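Long-range contacts in coproheme decarboxylase (Thermus thermophilus, PDB 1VDH), which catalyses the peroxide-dependent decarboxylation of Fe-coproporphyrin III to heme b, the last step of coproporphyrin-dependent heme biosynthesis: residues 11-15 against 132-136; 143-149 against 196-202. All coordinates share one frame; numbering follows the deposited sequence.

In the fold
Both contacts reach the same curled antiparallel sheet of the chlorite dismutase family fold, with centres about 15 Å apart and no direct touch. Interaction 2 is a buried pairing of two neighbouring strands, 141-152 and 198-204, and its first strand carries the predicted active-site tyrosine and most of the predicted coproheme-binding residues. Interaction 1 lies at the surface, where strand 10-24 receives the loop leading from strand 102-116 towards strand 141-152. The chemistry follows the setting: segments 143-149 and 196-202 share six backbone hydrogen bonds and two faces of side chains, whereas 11-15 and 132-136 share a single backbone hydrogen bond and rely on one tryptophan ring.

Interaction 1 (11-15 against 132-136); sequences TLEGW and LTPRV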
loop_
_atom_site.group_PDB
_atom_site.type_symbol
_atom_site.label_atom_id
_atom_site.label_comp_id
_atom_site.label_asym_id
_atom_site.label_seq_id
_atom_site.Cartn_x
_atom_site.Cartn_y
_atom_site.Cartn_z
ATOM N N THR A 11 10.921 -31.814 0.297
ATOM C CA THR A 11 10.375 -31.324 1.558
ATOM C C THR A 11 9.608 -32.386 2.333
ATOM O O THR A 11 9.135 -33.375 1.768
ATOM C CB THR A 11 9.404 -30.123 1.358
ATOM O OG1 THR A 11 8.296 -30.523 0.543
ATOM C CG2 THR A 11 10.107 -28.941 0.713
ATOM N N LEU A 12 9.505 -32.153 3.636
ATOM C CA LEU A 12 8.763 -32.999 4.555
ATOM C C LEU A 12 7.882 -32.021 5.319
ATOM O O LEU A 12 8.380 -31.032 5.864
ATOM C CB LEU A 12 9.698 -33.718 5.535
ATOM C CG LEU A 12 10.615 -34.811 4.979
ATOM C CD1 LEU A 12 11.442 -35.404 6.116
ATOM C CD2 LEU A 12 9.786 -35.895 4.306
ATOM N N GLU A 13 6.577 -32.265 5.321
ATOM C CA GLU A 13 5.641 -31.392 6.020
ATOM C C GLU A 13 5.275 -31.940 7.387
ATOM O O GLU A 13 5.101 -33.147 7.553
ATOM C CB GLU A 13 4.363 -31.199 5.196
ATOM C CG GLU A 13 4.508 -30.245 4.016
ATOM C CD GLU A 13 5.457 -30.756 2.951
ATOM O OE1 GLU A 13 5.283 -31.905 2.495
ATOM O OE2 GLU A 13 6.376 -30.007 2.569
ATOM N N GLY A 14 5.150 -31.036 8.356
ATOM C CA GLY A 14 4.785 -31.421 9.705
ATOM C C GLY A 14 3.499 -30.731 10.112
ATOM O O GLY A 14 2.545 -30.666 9.330
ATOM N N TRP A 15 3.471 -30.204 11.330
ATOM C CA TRP A 15 2.291 -29.509 11.836
ATOM C C TRP A 15 1.964 -28.253 11.036
ATOM O O TRP A 15 2.854 -27.603 10.480
ATOM C CB TRP A 15 2.495 -29.100 13.300
ATOM C CG TRP A 15 2.182 -30.159 14.319
ATOM C CD1 TRP A 15 1.461 -31.309 14.128
ATOM C CD2 TRP A 15 2.563 -30.150 15.700
ATOM N NE1 TRP A 15 1.367 -32.011 15.310
ATOM C CE2 TRP A 15 2.037 -31.322 16.289
ATOM C CE3 TRP A 15 3.302 -29.263 16.499
ATOM C CZ2 TRP A 15 2.227 -31.632 17.641
ATOM C CZ3 TRP A 15 3.491 -29.571 17.844
ATOM C CH2 TRP A 15 2.955 -30.747 18.400
ATOM N N LEU A 132 9.356 -31.935 12.947
ATOM C CA LEU A 132 8.085 -31.881 12.226
ATOM C C LEU A 132 6.971 -31.402 13.150
ATOM O O LEU A 132 6.007 -30.784 12.706
ATOM C CB LEU A 132 7.716 -33.260 11.669
ATOM C CG LEU A 132 8.609 -33.830 10.565
ATOM C CD1 LEU A 132 8.204 -35.272 10.255
ATOM C CD2 LEU A 132 8.505 -32.958 9.322
ATOM N N THR A 133 7.136 -31.657 14.443
ATOM C CA THR A 133 6.149 -31.276 15.446
ATOM C C THR A 133 6.798 -30.466 16.569
ATOM O O THR A 133 6.753 -30.855 17.739
ATOM C CB THR A 133 5.476 -32.537 16.032
ATOM O OG1 THR A 133 6.480 -33.404 16.577
ATOM C CG2 THR A 133 4.729 -33.285 14.942
ATOM N N PRO A 134 7.322 -29.274 16.236
ATOM C CA PRO A 134 7.979 -28.418 17.228
ATOM C C PRO A 134 7.042 -27.796 18.257
ATOM O O PRO A 134 5.997 -27.237 17.914
ATOM C CB PRO A 134 8.639 -27.348 16.359
ATOM C CG PRO A 134 7.615 -27.146 15.271
ATOM C CD PRO A 134 7.205 -28.578 14.937
ATOM N N ARG A 135 7.410 -27.929 19.526
ATOM C CA ARG A 135 6.628 -27.345 20.608
ATOM C C ARG A 135 7.124 -25.932 20.838
ATOM O O ARG A 135 8.325 -25.676 20.789
ATOM C CB ARG A 135 6.782 -28.148 21.903
ATOM C CG ARG A 135 5.761 -29.254 22.089
ATOM C CD ARG A 135 5.923 -30.365 21.062
ATOM N NE ARG A 135 5.086 -31.516 21.395
ATOM C CZ ARG A 135 5.065 -32.656 20.712
ATOM N NH1 ARG A 135 4.272 -33.646 21.107
ATOM N NH2 ARG A 135 5.812 -32.800 19.623
ATOM N N VAL A 136 6.190 -25.016 21.073
ATOM C CA VAL A 136 6.519 -23.618 21.324
ATOM C C VAL A 136 7.087 -23.476 22.742
ATOM O O VAL A 136 6.450 -23.894 23.709
ATOM C CB VAL A 136 5.252 -22.740 21.199
ATOM C CG1 VAL A 136 5.564 -21.311 21.544
ATOM C CG2 VAL A 136 4.681 -22.836 19.793
#
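The first torsion of W15 (chi1 -84°) swings CG away from the carbonyl carbon and lays the indole across the loop 132-136, and T133, with chi1 at 57°, turns CG2 rather than OG1 to the ring. T133 CB sits over the six-membered ring of W15, 3.6 Å from the centroid, in a CH-pi contact, while T133 CG2 lies 3.6 Å from W15 NE1. At the ring edge P134 O comes to 3.4 Å from W15 CZ3. R135, kinked after CB, brings its guanidinium back so that W15 CH2 stands over one face, 3.7 Å from R135 CZ; the two planes are 48° apart, a tilted approach and no stack. The guanidinium is steadied from its own segment, since R135 NH2 donates to T133 O (2.9 Å). W15 N gives a 2.9 Å hydrogen bond to L132 O, and G14 CA adds a CA-H...O contact to this oxygen at 3.3 Å. L132, which follows the predicted coproheme-binding residue R131, packs CD2 on L12 CB at 4.0 Å. E13 forms a salt bridge with K211 of a neighbouring subunit. The loop is thus joined to strand 10-24 by one backbone bond and mainly dispersive contacts around a buried indole.

Interaction 2 (143-149 against 196-202); sequences CFYPMNK and WEWGVDL
Two antiparallel strands of the chlorite dismutase family's ferredoxin-like barrel pair here, and a classic beta bulge, where E197 and W198 together stand opposite the single residue M147, ends their regular register. C143, Y145 and M147 form hydrogen-bonded pairs with L202, V200 and W198; V200 N to Y145 O, for instance, spans 2.8 Å. On the face bearing these residues, chi1 of 63° tucks the ring of Y145, predicted to be an active-site residue, between its own N and C, where it runs alongside V200: V200 CB lies 3.7 Å from the ring centroid, off its centre. L202 CD1 meets the same ring at its edge, and F232 stacks with it from strand 227-237. On the other face P146 covers the pyrrole part of W196, its CG 3.7 Å from the five-membered-ring centroid. The F144 ring comes obliquely to G199 CA; D201 OD1, 3.7 Å from F144 CD2, is hydrogen-bonded to H19. At the bulge, the extended E197 side chain accepts from the backbone: K149 N donates to E197 OE2 (2.8 Å), 33° out of the carboxylate plane. E197 OE1 also forms a salt bridge with R218 of a neighbouring subunit. One water donates to both K149 O (2.7 Å) and E197 OE1 (2.6 Å).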
loop_
_atom_site.group_PDB
_atom_site.type_symbol
_atom_site.label_atom_id
_atom_site.label_comp_id
_atom_site.label_asym_id
_atom_site.label_seq_id
_atom_site.Cartn_x
_atom_site.Cartn_y
_atom_site.Cartn_z
ATOM N N CYS A 143 10.450 -14.066 17.434
ATOM C CA CYS A 143 10.677 -13.194 16.290
ATOM C C CYS A 143 10.052 -13.919 15.110
ATOM O O CYS A 143 10.416 -15.062 14.819
ATOM C CB CYS A 143 12.167 -12.992 16.004
ATOM S SG CYS A 143 12.510 -12.266 14.347
ATOM N N PHE A 144 9.058 -13.294 14.486
ATOM C CA PHE A 144 8.416 -13.886 13.320
ATOM C C PHE A 144 8.545 -12.981 12.111
ATOM O O PHE A 144 8.337 -11.771 12.207
ATOM C CB PHE A 144 6.918 -14.145 13.543
ATOM C CG PHE A 144 6.174 -14.472 12.264
ATOM C CD1 PHE A 144 5.393 -13.506 11.626
ATOM C CD2 PHE A 144 6.326 -15.714 11.656
ATOM C CE1 PHE A 144 4.784 -13.772 10.401
ATOM C CE2 PHE A 144 5.722 -15.993 10.430
ATOM C CZ PHE A 144 4.951 -15.019 9.798
ATOM N N TYR A 145 8.822 -13.591 10.966
ATOM C CA TYR A 145 8.909 -12.863 9.711
ATOM C C TYR A 145 8.730 -13.818 8.548
ATOM O O TYR A 145 9.127 -14.983 8.627
ATOM C CB TYR A 145 10.248 -12.127 9.570
ATOM C CG TYR A 145 11.471 -13.021 9.523
ATOM C CD1 TYR A 145 12.022 -13.420 8.305
ATOM C CD2 TYR A 145 12.102 -13.426 10.696
ATOM C CE1 TYR A 145 13.176 -14.198 8.257
ATOM C CE2 TYR A 145 13.255 -14.203 10.659
ATOM C CZ TYR A 145 13.784 -14.584 9.438
ATOM O OH TYR A 145 14.922 -15.351 9.408
ATOM N N PRO A 146 8.003 -13.382 7.509
ATOM C CA PRO A 146 7.785 -14.215 6.330
ATOM C C PRO A 146 8.860 -13.837 5.304
ATOM O O PRO A 146 9.492 -12.777 5.419
ATOM C CB PRO A 146 6.391 -13.787 5.878
ATOM C CG PRO A 146 6.402 -12.320 6.152
ATOM C CD PRO A 146 7.081 -12.229 7.517
ATOM N N MET A 147 9.074 -14.690 4.310
ATOM C CA MET A 147 10.077 -14.398 3.290
ATOM C C MET A 147 9.874 -15.238 2.040
ATOM O O MET A 147 9.169 -16.248 2.066
ATOM C CB MET A 147 11.497 -14.641 3.839
ATOM C CG MET A 147 11.828 -16.102 4.159
ATOM S SD MET A 147 13.540 -16.333 4.757
ATOM C CE MET A 147 14.464 -16.155 3.241
ATOM N N ASN A 148 10.470 -14.770 0.944
ATOM C CA ASN A 148 10.454 -15.451 -0.348
ATOM C C ASN A 148 11.908 -15.615 -0.769
ATOM O O ASN A 148 12.807 -14.983 -0.206
ATOM C CB ASN A 148 9.823 -14.581 -1.447
ATOM C CG ASN A 148 8.380 -14.233 -1.186
ATOM O OD1 ASN A 148 7.924 -13.154 -1.562
ATOM N ND2 ASN A 148 7.647 -15.144 -0.569
ATOM N N LYS A 149 12.127 -16.458 -1.774
ATOM C CA LYS A 149 13.448 -16.637 -2.349
ATOM C C LYS A 149 13.332 -15.854 -3.652
ATOM O O LYS A 149 12.414 -16.077 -4.454
ATOM C CB LYS A 149 13.759 -18.113 -2.605
ATOM C CG LYS A 149 14.456 -18.805 -1.431
ATOM C CD LYS A 149 15.899 -18.338 -1.284
ATOM C CE LYS A 149 16.651 -19.138 -0.215
ATOM N NZ LYS A 149 16.113 -18.928 1.158
ATOM N N TRP A 196 3.469 -15.227 1.299
ATOM C CA TRP A 196 4.921 -15.403 1.208
ATOM C C TRP A 196 5.225 -16.901 1.158
ATOM O O TRP A 196 4.407 -17.718 1.575
ATOM C CB TRP A 196 5.623 -14.762 2.410
ATOM C CG TRP A 196 5.392 -13.274 2.539
ATOM C CD1 TRP A 196 4.281 -12.655 3.041
ATOM C CD2 TRP A 196 6.301 -12.227 2.170
ATOM N NE1 TRP A 196 4.441 -11.292 3.006
ATOM C CE2 TRP A 196 5.671 -11.000 2.477
ATOM C CE3 TRP A 196 7.588 -12.206 1.610
ATOM C CZ2 TRP A 196 6.284 -9.758 2.243
ATOM C CZ3 TRP A 196 8.202 -10.970 1.376
ATOM C CH2 TRP A 196 7.546 -9.765 1.692
ATOM N N GLU A 197 6.403 -17.253 0.654
ATOM C CA GLU A 197 6.799 -18.652 0.519
ATOM C C GLU A 197 7.131 -19.369 1.821
ATOM O O GLU A 197 6.889 -20.569 1.947
ATOM C CB GLU A 197 7.951 -18.763 -0.476
ATOM C CG GLU A 197 7.533 -18.389 -1.891
ATOM C CD GLU A 197 8.697 -18.009 -2.785
ATOM O OE1 GLU A 197 8.433 -17.634 -3.942
ATOM O OE2 GLU A 197 9.864 -18.077 -2.344
ATOM N N TRP A 198 7.682 -18.639 2.786
ATOM C CA TRP A 198 8.022 -19.228 4.078
ATOM C C TRP A 198 7.695 -18.310 5.238
ATOM O O TRP A 198 7.609 -17.094 5.087
ATOM C CB TRP A 198 9.519 -19.561 4.174
ATOM C CG TRP A 198 9.966 -20.694 3.302
ATOM C CD1 TRP A 198 9.896 -22.031 3.586
ATOM C CD2 TRP A 198 10.529 -20.590 1.991
ATOM N NE1 TRP A 198 10.373 -22.765 2.525
ATOM C CE2 TRP A 198 10.768 -21.905 1.533
ATOM C CE3 TRP A 198 10.854 -19.510 1.155
ATOM C CZ2 TRP A 198 11.314 -22.172 0.271
ATOM C CZ3 TRP A 198 11.397 -19.777 -0.101
ATOM C CH2 TRP A 198 11.620 -21.100 -0.529
ATOM N N GLY A 199 7.497 -18.935 6.392
ATOM C CA GLY A 199 7.266 -18.224 7.628
ATOM C C GLY A 199 8.446 -18.645 8.490
ATOM O O GLY A 199 8.869 -19.807 8.434
ATOM N N VAL A 200 9.028 -17.710 9.234
ATOM C CA VAL A 200 10.160 -18.032 10.096
ATOM C C VAL A 200 9.911 -17.589 11.535
ATOM O O VAL A 200 9.583 -16.431 11.783
ATOM C CB VAL A 200 11.470 -17.353 9.618
ATOM C CG1 VAL A 200 12.632 -17.754 10.529
ATOM C CG2 VAL A 200 11.784 -17.734 8.171
ATOM N N ASP A 201 10.056 -18.526 12.469
ATOM C CA ASP A 201 9.897 -18.252 13.894
ATOM C C ASP A 201 11.217 -18.498 14.601
ATOM O O ASP A 201 11.782 -19.590 14.508
ATOM C CB ASP A 201 8.852 -19.170 14.525
ATOM C CG ASP A 201 7.451 -18.809 14.127
ATOM O OD1 ASP A 201 6.915 -17.817 14.669
ATOM O OD2 ASP A 201 6.893 -19.515 13.269
ATOM N N LEU A 202 11.728 -17.467 15.261
ATOM C CA LEU A 202 12.967 -17.582 16.026
ATOM C C LEU A 202 12.571 -17.431 17.492
ATOM O O LEU A 202 11.713 -16.615 17.822
ATOM C CB LEU A 202 13.958 -16.473 15.640
ATOM C CG LEU A 202 14.358 -16.332 14.161
ATOM C CD1 LEU A 202 15.396 -15.215 14.009
ATOM C CD2 LEU A 202 14.915 -17.647 13.632
HETATM O O HOH W 1 9.882 -16.080 -5.399
#